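Local atomic coordinates of GH127 beta-L-arabinofuranoside (Geobacillus stearothermophilus, PDB entry 4QK0), a protein that probably hydrolyses terminal beta-L-arabinofuranosidic bonds, releasing L-arabinose, as a glycoside hydrolase of family GH127. Residues E56-A61 and E107-A112; G246-Q251 and Q261-A266; L325-A330 and R544-K549; I457-N462 and V469-S474. All blocks are in the same frame, centred on the assembly; numbering follows the deposited sequence.

Contact 1. Residues E56-A61 and E107-A112; sequences ENFRIA and ELLGRA
L109 lays its methyl CD2 over one face of the F58 ring. The methyl carbon is 3.4 Å from the ring centroid and 16° off the ring normal, which makes this a CH-pi contact. It lies somewhat off centre, so its nearest ring atom is F58 CE1. The F58 ring is thus packed between L109 CD2 over a face and A112 CB at the edge. L108 is the preceding residue on the same helix as L109. Its CG is anti to the backbone N (chi1 174°), which sends one methyl to the F58 carbonyl and the other to F58 CB and R59 CG. L108 CD2 meets F58 CB at 3.9 Å. L108 CD1 rests against F58 O at 3.8 Å.

A112 is the third point of packing. A112 CB sits near the plane of the F58 ring, 4.0 Å from F58 CD1. It also meets A61 CB at 4.0 Å. With two small alanines meeting here, the backbones come close: the A61 and A112 CA atoms are 5.1 Å apart. No hydrogen bond crosses the contact. The polar end of R59 turns back to its own helix, where R59 NH1 forms a salt bridge with E56 OE1 at 2.8 Å, in the guanidinium plane.

The two short helical segments approach to 8.5 Å with their axes 44° apart. They belong to the helical catalytic domain, an (alpha/alpha)6-barrel type fold. V79 and D76 of helix 76-92 touch F58, L83 of the same helix touches L109, and T124 of helix 122-126 touches A61.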
# COMPACT_ATOMS: atom_id res chain seq x y z
N GLU A 56 37.88 -4.50 -9.86
CA GLU A 56 38.42 -3.78 -10.97
C GLU A 56 38.60 -2.30 -10.63
O GLU A 56 39.61 -1.68 -10.96
CB GLU A 56 37.54 -3.99 -12.23
CG GLU A 56 38.12 -3.49 -13.54
CD GLU A 56 39.50 -4.05 -13.84
OE1 GLU A 56 39.92 -5.08 -13.23
OE2 GLU A 56 40.19 -3.44 -14.69
N ASN A 57 37.60 -1.71 -9.99
CA ASN A 57 37.71 -0.30 -9.60
C ASN A 57 39.01 -0.06 -8.76
O ASN A 57 39.58 0.98 -8.85
CB ASN A 57 36.49 0.16 -8.81
CG ASN A 57 35.22 0.33 -9.66
OD1 ASN A 57 35.27 0.55 -10.86
ND2 ASN A 57 34.08 0.28 -8.99
N PHE A 58 39.38 -0.99 -7.89
CA PHE A 58 40.60 -0.81 -7.06
C PHE A 58 41.85 -1.00 -7.89
O PHE A 58 42.84 -0.29 -7.71
CB PHE A 58 40.65 -1.78 -5.90
CG PHE A 58 39.73 -1.43 -4.78
CD1 PHE A 58 40.02 -0.39 -3.91
CD2 PHE A 58 38.55 -2.14 -4.60
CE1 PHE A 58 39.16 -0.05 -2.89
CE2 PHE A 58 37.69 -1.82 -3.58
CZ PHE A 58 37.97 -0.76 -2.74
N ARG A 59 41.80 -1.93 -8.84
CA ARG A 59 42.87 -2.05 -9.80
C ARG A 59 43.11 -0.75 -10.53
O ARG A 59 44.27 -0.31 -10.65
CB ARG A 59 42.55 -3.10 -10.84
CG ARG A 59 42.85 -4.48 -10.35
CD ARG A 59 43.19 -5.41 -11.49
NE ARG A 59 43.09 -6.72 -10.93
CZ ARG A 59 41.98 -7.43 -10.89
NH1 ARG A 59 40.85 -6.99 -11.45
NH2 ARG A 59 42.01 -8.61 -10.29
N ILE A 60 42.04 -0.17 -11.07
CA ILE A 60 42.19 1.07 -11.82
C ILE A 60 42.78 2.10 -10.90
O ILE A 60 43.72 2.82 -11.24
CB ILE A 60 40.86 1.51 -12.42
CG1 ILE A 60 40.38 0.45 -13.44
CG2 ILE A 60 40.99 2.87 -13.07
CD1 ILE A 60 38.93 0.62 -13.88
N ALA A 61 42.24 2.17 -9.70
CA ALA A 61 42.69 3.20 -8.76
C ALA A 61 44.15 3.01 -8.37
O ALA A 61 44.80 3.95 -8.03
CB ALA A 61 41.80 3.19 -7.50
N GLU A 107 46.49 -6.19 -0.28
CA GLU A 107 47.67 -5.47 -0.81
C GLU A 107 47.25 -4.53 -1.92
O GLU A 107 47.78 -3.44 -2.06
CB GLU A 107 48.75 -6.45 -1.28
CG GLU A 107 49.49 -7.24 -0.15
CD GLU A 107 50.17 -6.35 0.92
OE1 GLU A 107 50.64 -5.23 0.60
OE2 GLU A 107 50.28 -6.78 2.09
N LEU A 108 46.25 -4.96 -2.69
CA LEU A 108 45.65 -4.11 -3.70
C LEU A 108 45.01 -2.87 -3.10
O LEU A 108 45.24 -1.75 -3.55
CB LEU A 108 44.64 -4.89 -4.52
CG LEU A 108 43.82 -4.08 -5.52
CD1 LEU A 108 44.71 -3.40 -6.53
CD2 LEU A 108 42.86 -5.02 -6.24
N LEU A 109 44.24 -3.05 -2.04
CA LEU A 109 43.74 -1.87 -1.35
C LEU A 109 44.88 -0.94 -0.95
O LEU A 109 44.79 0.28 -1.14
CB LEU A 109 42.95 -2.25 -0.10
CG LEU A 109 41.73 -3.12 -0.33
CD1 LEU A 109 41.03 -3.42 0.99
CD2 LEU A 109 40.74 -2.47 -1.27
N GLY A 110 45.94 -1.52 -0.34
CA GLY A 110 47.12 -0.74 0.06
C GLY A 110 47.74 0.02 -1.11
O GLY A 110 48.14 1.18 -0.95
N ARG A 111 47.74 -0.56 -2.31
CA ARG A 111 48.24 0.20 -3.50
C ARG A 111 47.25 1.20 -4.04
O ARG A 111 47.66 2.14 -4.66
CB ARG A 111 48.69 -0.77 -4.61
CG ARG A 111 49.81 -1.72 -4.13
CD ARG A 111 50.41 -2.55 -5.27
NE ARG A 111 49.46 -3.40 -6.01
CZ ARG A 111 49.04 -4.61 -5.63
NH1 ARG A 111 49.47 -5.16 -4.50
NH2 ARG A 111 48.16 -5.28 -6.35
N ALA A 112 45.94 1.03 -3.82
CA ALA A 112 44.96 2.05 -4.29
C ALA A 112 44.91 3.22 -3.34
O ALA A 112 44.37 4.28 -3.66
CB ALA A 112 43.58 1.43 -4.40

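Contact 2. Residues G246-Q251 and Q261-A266; sequences GYRYHQ and QAVGHA
Q251 holds two carbonyls of the facing segment with one amide nitrogen. Q251 NE2 donates to V263 O at 2.8 Å. This bond is nearly straight (174°), lies in the amide plane and meets a lone pair in the carbonyl plane. The second bond, from Q251 NE2 to H265 O at 2.9 Å, is more bent, and its donor is tilted from the carbonyl plane. The side chain bends at CB-CG (chi2 84°), and this fold brings the amide back to G264. H265 N completes the polar set by donating to Y249 O at 3.1 Å.

The side chains of Y249 and H265 run side by side and point the same way. H265 CB is over one face of the Y249 ring, 4.1 Å from its centroid. The imidazole turns its edge to that face in an offset edge-to-face pair, with planes 72° apart. V263 CG1 lies over one face of the R248 guanidinium, 3.2 Å from R248 NH2.

Here the 3-10 turn 247-248 packs against V263 and G264, at the start of a short, weakly bonded strand. That strand pairs with strand 318-319 and leads into helix 266-283 of the catalytic domain. H265 is the N-cap of this helix, and its ND1 caps a backbone N. G264 has no side chain, and its CA makes a CH...O contact to R248 O at 3.3 Å. A leucine in place of Q251 would probably leave V263 O and H265 O without this donor.

Further out, Q192 NE2 bonds Q251 OE1, which holds the amide with its NE2 toward the two carbonyls. H265 NE2 is bonded to E317 OE2. W242 meets the Y249 ring edge-to-face.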
# COMPACT_ATOMS: atom_id res chain seq x y z
N GLY A 246 12.32 14.73 4.71
CA GLY A 246 13.60 15.38 4.63
C GLY A 246 14.66 14.60 5.44
O GLY A 246 14.86 13.41 5.21
N TYR A 247 15.29 15.27 6.39
CA TYR A 247 16.46 14.71 7.04
C TYR A 247 16.13 13.70 8.07
O TYR A 247 17.03 13.05 8.59
CB TYR A 247 17.31 15.82 7.62
CG TYR A 247 17.95 16.69 6.57
CD1 TYR A 247 18.53 16.13 5.43
CD2 TYR A 247 17.94 18.10 6.69
CE1 TYR A 247 19.11 16.92 4.47
CE2 TYR A 247 18.55 18.89 5.75
CZ TYR A 247 19.13 18.29 4.63
OH TYR A 247 19.72 19.08 3.65
N ARG A 248 14.86 13.52 8.35
CA ARG A 248 14.47 12.30 9.09
C ARG A 248 14.94 11.04 8.42
O ARG A 248 15.25 10.05 9.09
CB ARG A 248 12.95 12.22 9.22
CG ARG A 248 12.40 13.33 10.10
CD ARG A 248 10.92 13.55 9.82
NE ARG A 248 10.15 12.38 10.21
CZ ARG A 248 9.58 12.21 11.41
NH1 ARG A 248 9.76 13.12 12.36
NH2 ARG A 248 8.84 11.11 11.66
N TYR A 249 15.03 11.05 7.10
CA TYR A 249 15.52 9.85 6.39
C TYR A 249 16.87 9.38 6.93
O TYR A 249 17.08 8.19 7.16
CB TYR A 249 15.69 10.16 4.93
CG TYR A 249 16.22 9.03 4.08
CD1 TYR A 249 15.40 7.99 3.69
CD2 TYR A 249 17.53 9.06 3.59
CE1 TYR A 249 15.87 6.96 2.88
CE2 TYR A 249 18.01 8.05 2.73
CZ TYR A 249 17.18 7.01 2.39
OH TYR A 249 17.60 6.01 1.60
N HIS A 250 17.75 10.36 7.16
CA HIS A 250 19.12 10.10 7.68
C HIS A 250 19.23 10.25 9.23
O HIS A 250 20.32 10.20 9.76
CB HIS A 250 20.11 11.11 7.12
CG HIS A 250 19.98 11.34 5.66
ND1 HIS A 250 19.15 12.31 5.14
CD2 HIS A 250 20.59 10.76 4.61
CE1 HIS A 250 19.23 12.30 3.82
NE2 HIS A 250 20.14 11.41 3.47
N GLN A 251 18.10 10.43 9.91
CA GLN A 251 18.08 10.70 11.35
C GLN A 251 19.03 11.86 11.73
O GLN A 251 19.69 11.82 12.75
CB GLN A 251 18.41 9.43 12.17
CG GLN A 251 17.47 8.26 11.89
CD GLN A 251 17.86 7.42 10.66
OE1 GLN A 251 19.02 7.40 10.25
NE2 GLN A 251 16.88 6.74 10.08
N GLN A 261 11.62 8.83 18.97
CA GLN A 261 11.06 7.81 18.08
C GLN A 261 12.03 7.45 17.00
O GLN A 261 12.74 8.30 16.47
CB GLN A 261 9.78 8.28 17.36
CG GLN A 261 8.57 8.42 18.25
CD GLN A 261 8.61 9.74 18.98
OE1 GLN A 261 9.05 10.73 18.43
NE2 GLN A 261 8.12 9.76 20.21
N ALA A 262 11.98 6.19 16.63
CA ALA A 262 12.65 5.72 15.43
C ALA A 262 11.92 6.26 14.23
O ALA A 262 10.70 6.18 14.14
CB ALA A 262 12.66 4.21 15.39
N VAL A 263 12.68 6.89 13.34
CA VAL A 263 12.19 7.45 12.09
C VAL A 263 13.20 7.16 11.00
O VAL A 263 14.37 6.87 11.27
CB VAL A 263 11.98 8.97 12.17
CG1 VAL A 263 10.99 9.32 13.28
CG2 VAL A 263 13.28 9.70 12.41
N GLY A 264 12.76 7.30 9.76
CA GLY A 264 13.61 7.26 8.61
C GLY A 264 14.03 5.87 8.22
O GLY A 264 13.42 4.89 8.60
N HIS A 265 15.09 5.83 7.42
CA HIS A 265 15.62 4.58 6.89
C HIS A 265 16.08 3.68 8.03
O HIS A 265 16.86 4.13 8.89
CB HIS A 265 16.81 4.95 5.98
CG HIS A 265 17.32 3.82 5.17
ND1 HIS A 265 18.21 2.90 5.67
CD2 HIS A 265 17.06 3.44 3.90
CE1 HIS A 265 18.45 1.98 4.75
NE2 HIS A 265 17.76 2.29 3.67
N ALA A 266 15.65 2.42 8.02
CA ALA A 266 15.81 1.57 9.14
C ALA A 266 17.23 1.11 9.40
O ALA A 266 17.62 1.06 10.55
CB ALA A 266 14.91 0.37 9.07

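Contact 3. Residues L325-A330 and R544-K549; sequences LPNDTA and RANAGK
L325 O meets A545 CB at 3.5 Å. The backbone of L325 is also joined to the facing segment by two waters. One accepts from both L325 N and A545 N, at 3.2 Å and 3.0 Å. The other donates to L325 O at 2.6 Å. P326 comes next and touches through its backbone: P326 CA is 3.9 Å from A545 CB, which thus packs against two successive residues.

N327 makes the direct polar bond. Its CG lies anti to its carbonyl carbon (chi1 -66°), which carries the amide toward N546. N327 ND2 donates to N546 OD1 at 2.7 Å with an N-H...O angle of 149°. The acceptor lies in the amide plane of N327, and the donor lies in the carbonyl plane of N546. The two amides are nearly coplanar, with planes 20° apart. The water on L325 O also donates to N327 OD1 at 2.6 Å and accepts from N546 ND2 at 2.9 Å. A ring of bonds therefore links both ends of each amide, which is consistent with this choice of amide flip and gives all four amide heteroatoms a partner.

The contact joins a loop of the catalytic domain to one of the C-terminal beta domain. In the latter, a 3-10 turn at 544-546 runs into a type II beta turn from N546 to K549, with G548 at positive phi. That turn leads into strand 549-554.

Beyond N327, the chain turns away from 544-549, and D328 forms a salt bridge with K397. W644 of strand 641-647 touches both N327 and N546. A second subunit lies alongside: its R394 packs on P326, while its E640 and W388 meet R544 by a salt bridge and a cation-pi contact.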
# COMPACT_ATOMS: atom_id res chain seq x y z
N LEU A 325 2.20 -1.60 11.40
CA LEU A 325 2.97 -2.81 11.06
C LEU A 325 2.21 -3.73 10.11
O LEU A 325 1.84 -4.86 10.46
CB LEU A 325 3.26 -3.56 12.35
CG LEU A 325 4.23 -2.81 13.25
CD1 LEU A 325 4.21 -3.42 14.63
CD2 LEU A 325 5.66 -2.80 12.70
N PRO A 326 1.95 -3.23 8.90
CA PRO A 326 1.17 -3.97 7.90
C PRO A 326 1.99 -5.14 7.41
O PRO A 326 3.20 -5.01 7.23
CB PRO A 326 0.94 -2.95 6.80
CG PRO A 326 2.15 -2.04 6.91
CD PRO A 326 2.35 -1.92 8.41
N ASN A 327 1.33 -6.26 7.18
CA ASN A 327 2.02 -7.50 6.85
C ASN A 327 2.34 -7.68 5.36
O ASN A 327 3.34 -8.34 5.00
CB ASN A 327 1.20 -8.66 7.38
CG ASN A 327 1.14 -8.66 8.91
OD1 ASN A 327 2.18 -8.60 9.56
ND2 ASN A 327 -0.06 -8.72 9.51
N ASP A 328 1.50 -7.10 4.52
CA ASP A 328 1.53 -7.35 3.07
C ASP A 328 2.37 -6.31 2.41
O ASP A 328 3.00 -6.60 1.38
CB ASP A 328 0.10 -7.41 2.47
CG ASP A 328 -0.75 -6.17 2.82
OD1 ASP A 328 -0.40 -5.38 3.72
OD2 ASP A 328 -1.83 -6.01 2.20
N THR A 329 2.46 -5.13 3.00
CA THR A 329 3.28 -4.07 2.48
C THR A 329 4.58 -3.79 3.31
O THR A 329 5.31 -2.83 3.02
CB THR A 329 2.49 -2.78 2.43
OG1 THR A 329 1.90 -2.53 3.72
CG2 THR A 329 1.41 -2.88 1.40
N ALA A 330 4.88 -4.65 4.27
CA ALA A 330 6.10 -4.57 5.08
C ALA A 330 7.31 -4.40 4.23
O ALA A 330 7.35 -4.92 3.10
CB ALA A 330 6.24 -5.83 5.87
N ARG A 544 -3.20 -2.36 14.31
CA ARG A 544 -4.39 -2.46 13.54
C ARG A 544 -4.35 -3.60 12.53
O ARG A 544 -5.34 -4.28 12.38
CB ARG A 544 -4.69 -1.10 12.89
CG ARG A 544 -5.07 -0.24 14.10
CD ARG A 544 -5.25 1.26 14.11
NE ARG A 544 -5.20 1.63 15.52
CZ ARG A 544 -5.53 2.80 16.04
NH1 ARG A 544 -6.08 3.75 15.34
NH2 ARG A 544 -5.39 2.96 17.33
N ALA A 545 -3.20 -3.84 11.92
CA ALA A 545 -3.07 -4.90 10.94
C ALA A 545 -3.39 -6.26 11.51
O ALA A 545 -3.72 -7.12 10.78
CB ALA A 545 -1.66 -4.91 10.38
N ASN A 546 -3.31 -6.44 12.84
CA ASN A 546 -3.46 -7.76 13.44
C ASN A 546 -4.67 -7.96 14.29
O ASN A 546 -4.81 -8.99 14.96
CB ASN A 546 -2.18 -8.14 14.14
CG ASN A 546 -0.99 -8.17 13.18
OD1 ASN A 546 -1.14 -8.58 12.00
ND2 ASN A 546 0.17 -7.74 13.64
N ALA A 547 -5.58 -6.99 14.24
CA ALA A 547 -6.89 -7.08 14.88
C ALA A 547 -7.56 -8.34 14.37
O ALA A 547 -7.56 -8.56 13.17
CB ALA A 547 -7.73 -5.88 14.50
N GLY A 548 -8.02 -9.19 15.27
CA GLY A 548 -8.64 -10.46 14.92
C GLY A 548 -7.71 -11.55 14.39
O GLY A 548 -8.19 -12.53 13.81
N LYS A 549 -6.41 -11.36 14.54
CA LYS A 549 -5.45 -12.32 14.02
C LYS A 549 -4.54 -12.84 15.08
O LYS A 549 -4.40 -12.22 16.10
CB LYS A 549 -4.62 -11.73 12.92
CG LYS A 549 -5.42 -11.19 11.77
CD LYS A 549 -4.41 -10.85 10.68
CE LYS A 549 -4.94 -9.92 9.62
NZ LYS A 549 -5.79 -10.68 8.69
O HOH W 1 2.25 -7.15 11.72
O HOH W 2 -0.83 -1.99 12.17

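Contact 4. Residues I457-N462 and V469-S474; sequences IMQETN and VRLTVS
E460 and R470 run side by side on adjacent strands, joined by a long ion pair with a water beside it. E460 OE1 lies at the edge of the R470 guanidinium, 3.8 Å from R470 NH1. The carboxylate and guanidinium planes are 49° apart, and E460 OE1 comes nearer to R470 CD, at 3.4 Å. The water reaches E460 OE1, R470 O and T472 OG1, and the last is closest. R470 CG is anti to the backbone N (chi1 -169°), which carries CD alongside the carboxylate; the bend at chi3 then turns the guanidinium. M458, a selenomethionine, is on this same face and meets T472 CB with its own CB.

The segments belong to the beta hairpin of strands 453-461 and 468-475, within an antiparallel sheet of the middle domain. M458 with T472 and E460 with R470 are hydrogen-bonded pairs. M458 N donates to T472 O at 3.0 Å, and E460 N donates to R470 O at 2.8 Å. I457 with V473 and Q459 with L471 are non-hydrogen-bonded pairs.

I457, Q459, T461, V469, L471 and V473 share the other face. I457 CG1 meets V473 CG1 at 4.2 Å. V469 CG2 packs against T461 OG1 at 3.5 Å, and V469 CG1 lies by Q459 OE1. With an alanine at V469, T461 and Q459 would probably lose their methyl partners and a gap would open between them. Y429 OH bonds Q459 NE2, T468 O bonds T461 OG1, and strand 479-486 covers I457, L471 and V473.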
# COMPACT_ATOMS: atom_id res chain seq x y z
N ILE A 457 33.65 -24.33 29.04
CA ILE A 457 32.20 -24.53 29.12
C ILE A 457 31.64 -25.13 27.84
O ILE A 457 32.00 -24.71 26.75
CB ILE A 457 31.52 -23.23 29.48
CG1 ILE A 457 31.83 -22.97 30.94
CG2 ILE A 457 30.01 -23.33 29.29
CD1 ILE A 457 31.56 -21.58 31.39
N MSE A 458 30.85 -26.18 27.98
CA MSE A 458 30.28 -26.92 26.86
C MSE A 458 28.78 -26.80 26.97
O MSE A 458 28.23 -26.98 28.07
CB MSE A 458 30.64 -28.39 27.05
CG MSE A 458 31.25 -29.08 25.85
SE MSE A 458 32.18 -30.70 26.38
CE MSE A 458 33.28 -30.02 27.87
N GLN A 459 28.12 -26.50 25.85
CA GLN A 459 26.63 -26.58 25.74
C GLN A 459 26.24 -27.71 24.83
O GLN A 459 26.68 -27.72 23.68
CB GLN A 459 26.08 -25.36 25.05
CG GLN A 459 25.65 -24.24 25.91
CD GLN A 459 24.80 -23.23 25.17
OE1 GLN A 459 23.63 -23.49 24.88
NE2 GLN A 459 25.38 -22.10 24.87
N GLU A 460 25.37 -28.60 25.29
CA GLU A 460 24.77 -29.62 24.42
C GLU A 460 23.26 -29.41 24.44
O GLU A 460 22.66 -29.35 25.50
CB GLU A 460 25.09 -31.04 24.89
CG GLU A 460 26.59 -31.32 24.99
CD GLU A 460 26.93 -32.72 25.53
OE1 GLU A 460 26.72 -33.00 26.74
OE2 GLU A 460 27.42 -33.53 24.73
N THR A 461 22.67 -29.30 23.27
CA THR A 461 21.23 -28.98 23.19
C THR A 461 20.77 -29.15 21.75
O THR A 461 21.57 -28.94 20.83
CB THR A 461 20.95 -27.52 23.62
OG1 THR A 461 19.53 -27.30 23.65
CG2 THR A 461 21.65 -26.54 22.74
N ASN A 462 19.51 -29.54 21.59
CA ASN A 462 18.87 -29.56 20.24
C ASN A 462 18.03 -28.29 19.98
O ASN A 462 17.26 -28.26 19.04
CB ASN A 462 17.96 -30.78 20.05
CG ASN A 462 18.70 -32.10 20.20
OD1 ASN A 462 18.17 -33.03 20.81
ND2 ASN A 462 19.92 -32.18 19.68
N VAL A 469 18.79 -28.01 27.75
CA VAL A 469 20.19 -27.62 27.57
C VAL A 469 21.06 -28.19 28.68
O VAL A 469 20.75 -28.07 29.88
CB VAL A 469 20.37 -26.09 27.59
CG1 VAL A 469 21.80 -25.74 27.29
CG2 VAL A 469 19.44 -25.41 26.58
N ARG A 470 22.16 -28.81 28.28
CA ARG A 470 23.13 -29.37 29.22
C ARG A 470 24.44 -28.58 29.13
O ARG A 470 25.07 -28.53 28.08
CB ARG A 470 23.34 -30.83 28.87
CG ARG A 470 24.11 -31.55 29.93
CD ARG A 470 24.68 -32.92 29.46
NE ARG A 470 23.74 -33.95 29.88
CZ ARG A 470 23.70 -35.20 29.41
NH1 ARG A 470 24.55 -35.63 28.48
NH2 ARG A 470 22.78 -36.02 29.89
N LEU A 471 24.80 -27.91 30.22
CA LEU A 471 26.05 -27.15 30.32
C LEU A 471 27.02 -27.87 31.25
O LEU A 471 26.70 -28.14 32.40
CB LEU A 471 25.82 -25.79 30.96
CG LEU A 471 25.00 -24.79 30.20
CD1 LEU A 471 24.66 -23.62 31.09
CD2 LEU A 471 25.80 -24.27 29.04
N THR A 472 28.18 -28.17 30.73
CA THR A 472 29.25 -28.75 31.50
C THR A 472 30.28 -27.68 31.75
O THR A 472 30.72 -27.00 30.83
CB THR A 472 29.89 -29.94 30.79
OG1 THR A 472 28.86 -30.87 30.45
CG2 THR A 472 30.86 -30.65 31.73
N VAL A 473 30.57 -27.47 33.02
CA VAL A 473 31.45 -26.41 33.44
C VAL A 473 32.70 -27.05 34.00
O VAL A 473 32.64 -27.71 35.04
CB VAL A 473 30.78 -25.52 34.52
CG1 VAL A 473 31.72 -24.39 34.94
CG2 VAL A 473 29.47 -24.93 33.98
N SER A 474 33.84 -26.79 33.36
CA SER A 474 35.11 -27.35 33.82
C SER A 474 36.21 -26.34 34.01
O SER A 474 36.90 -26.00 33.09
CB SER A 474 35.56 -28.36 32.80
OG SER A 474 34.51 -29.27 32.69
O HOH W 3 27.50 -30.37 28.25

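Overall arrangement
From the N terminus, contact 1 comes first and closes a mostly helical loop of 45 residues inside the catalytic domain. Contact 2 follows in series and closes a short loop of nine residues in the same domain, about 34 Å away between centres. Contact 3 opens next. It closes a span of 213 residues and ties the catalytic domain to the C-terminal domain, beside the second subunit. Contact 4 is nested within that span, as a hairpin of the middle domain. No two contacts cross or touch. Contacts 2 and 3 are the closest, with nearest atoms about 10 Å apart. Contacts 1 and 3 lie on opposite sides of the chain's centre.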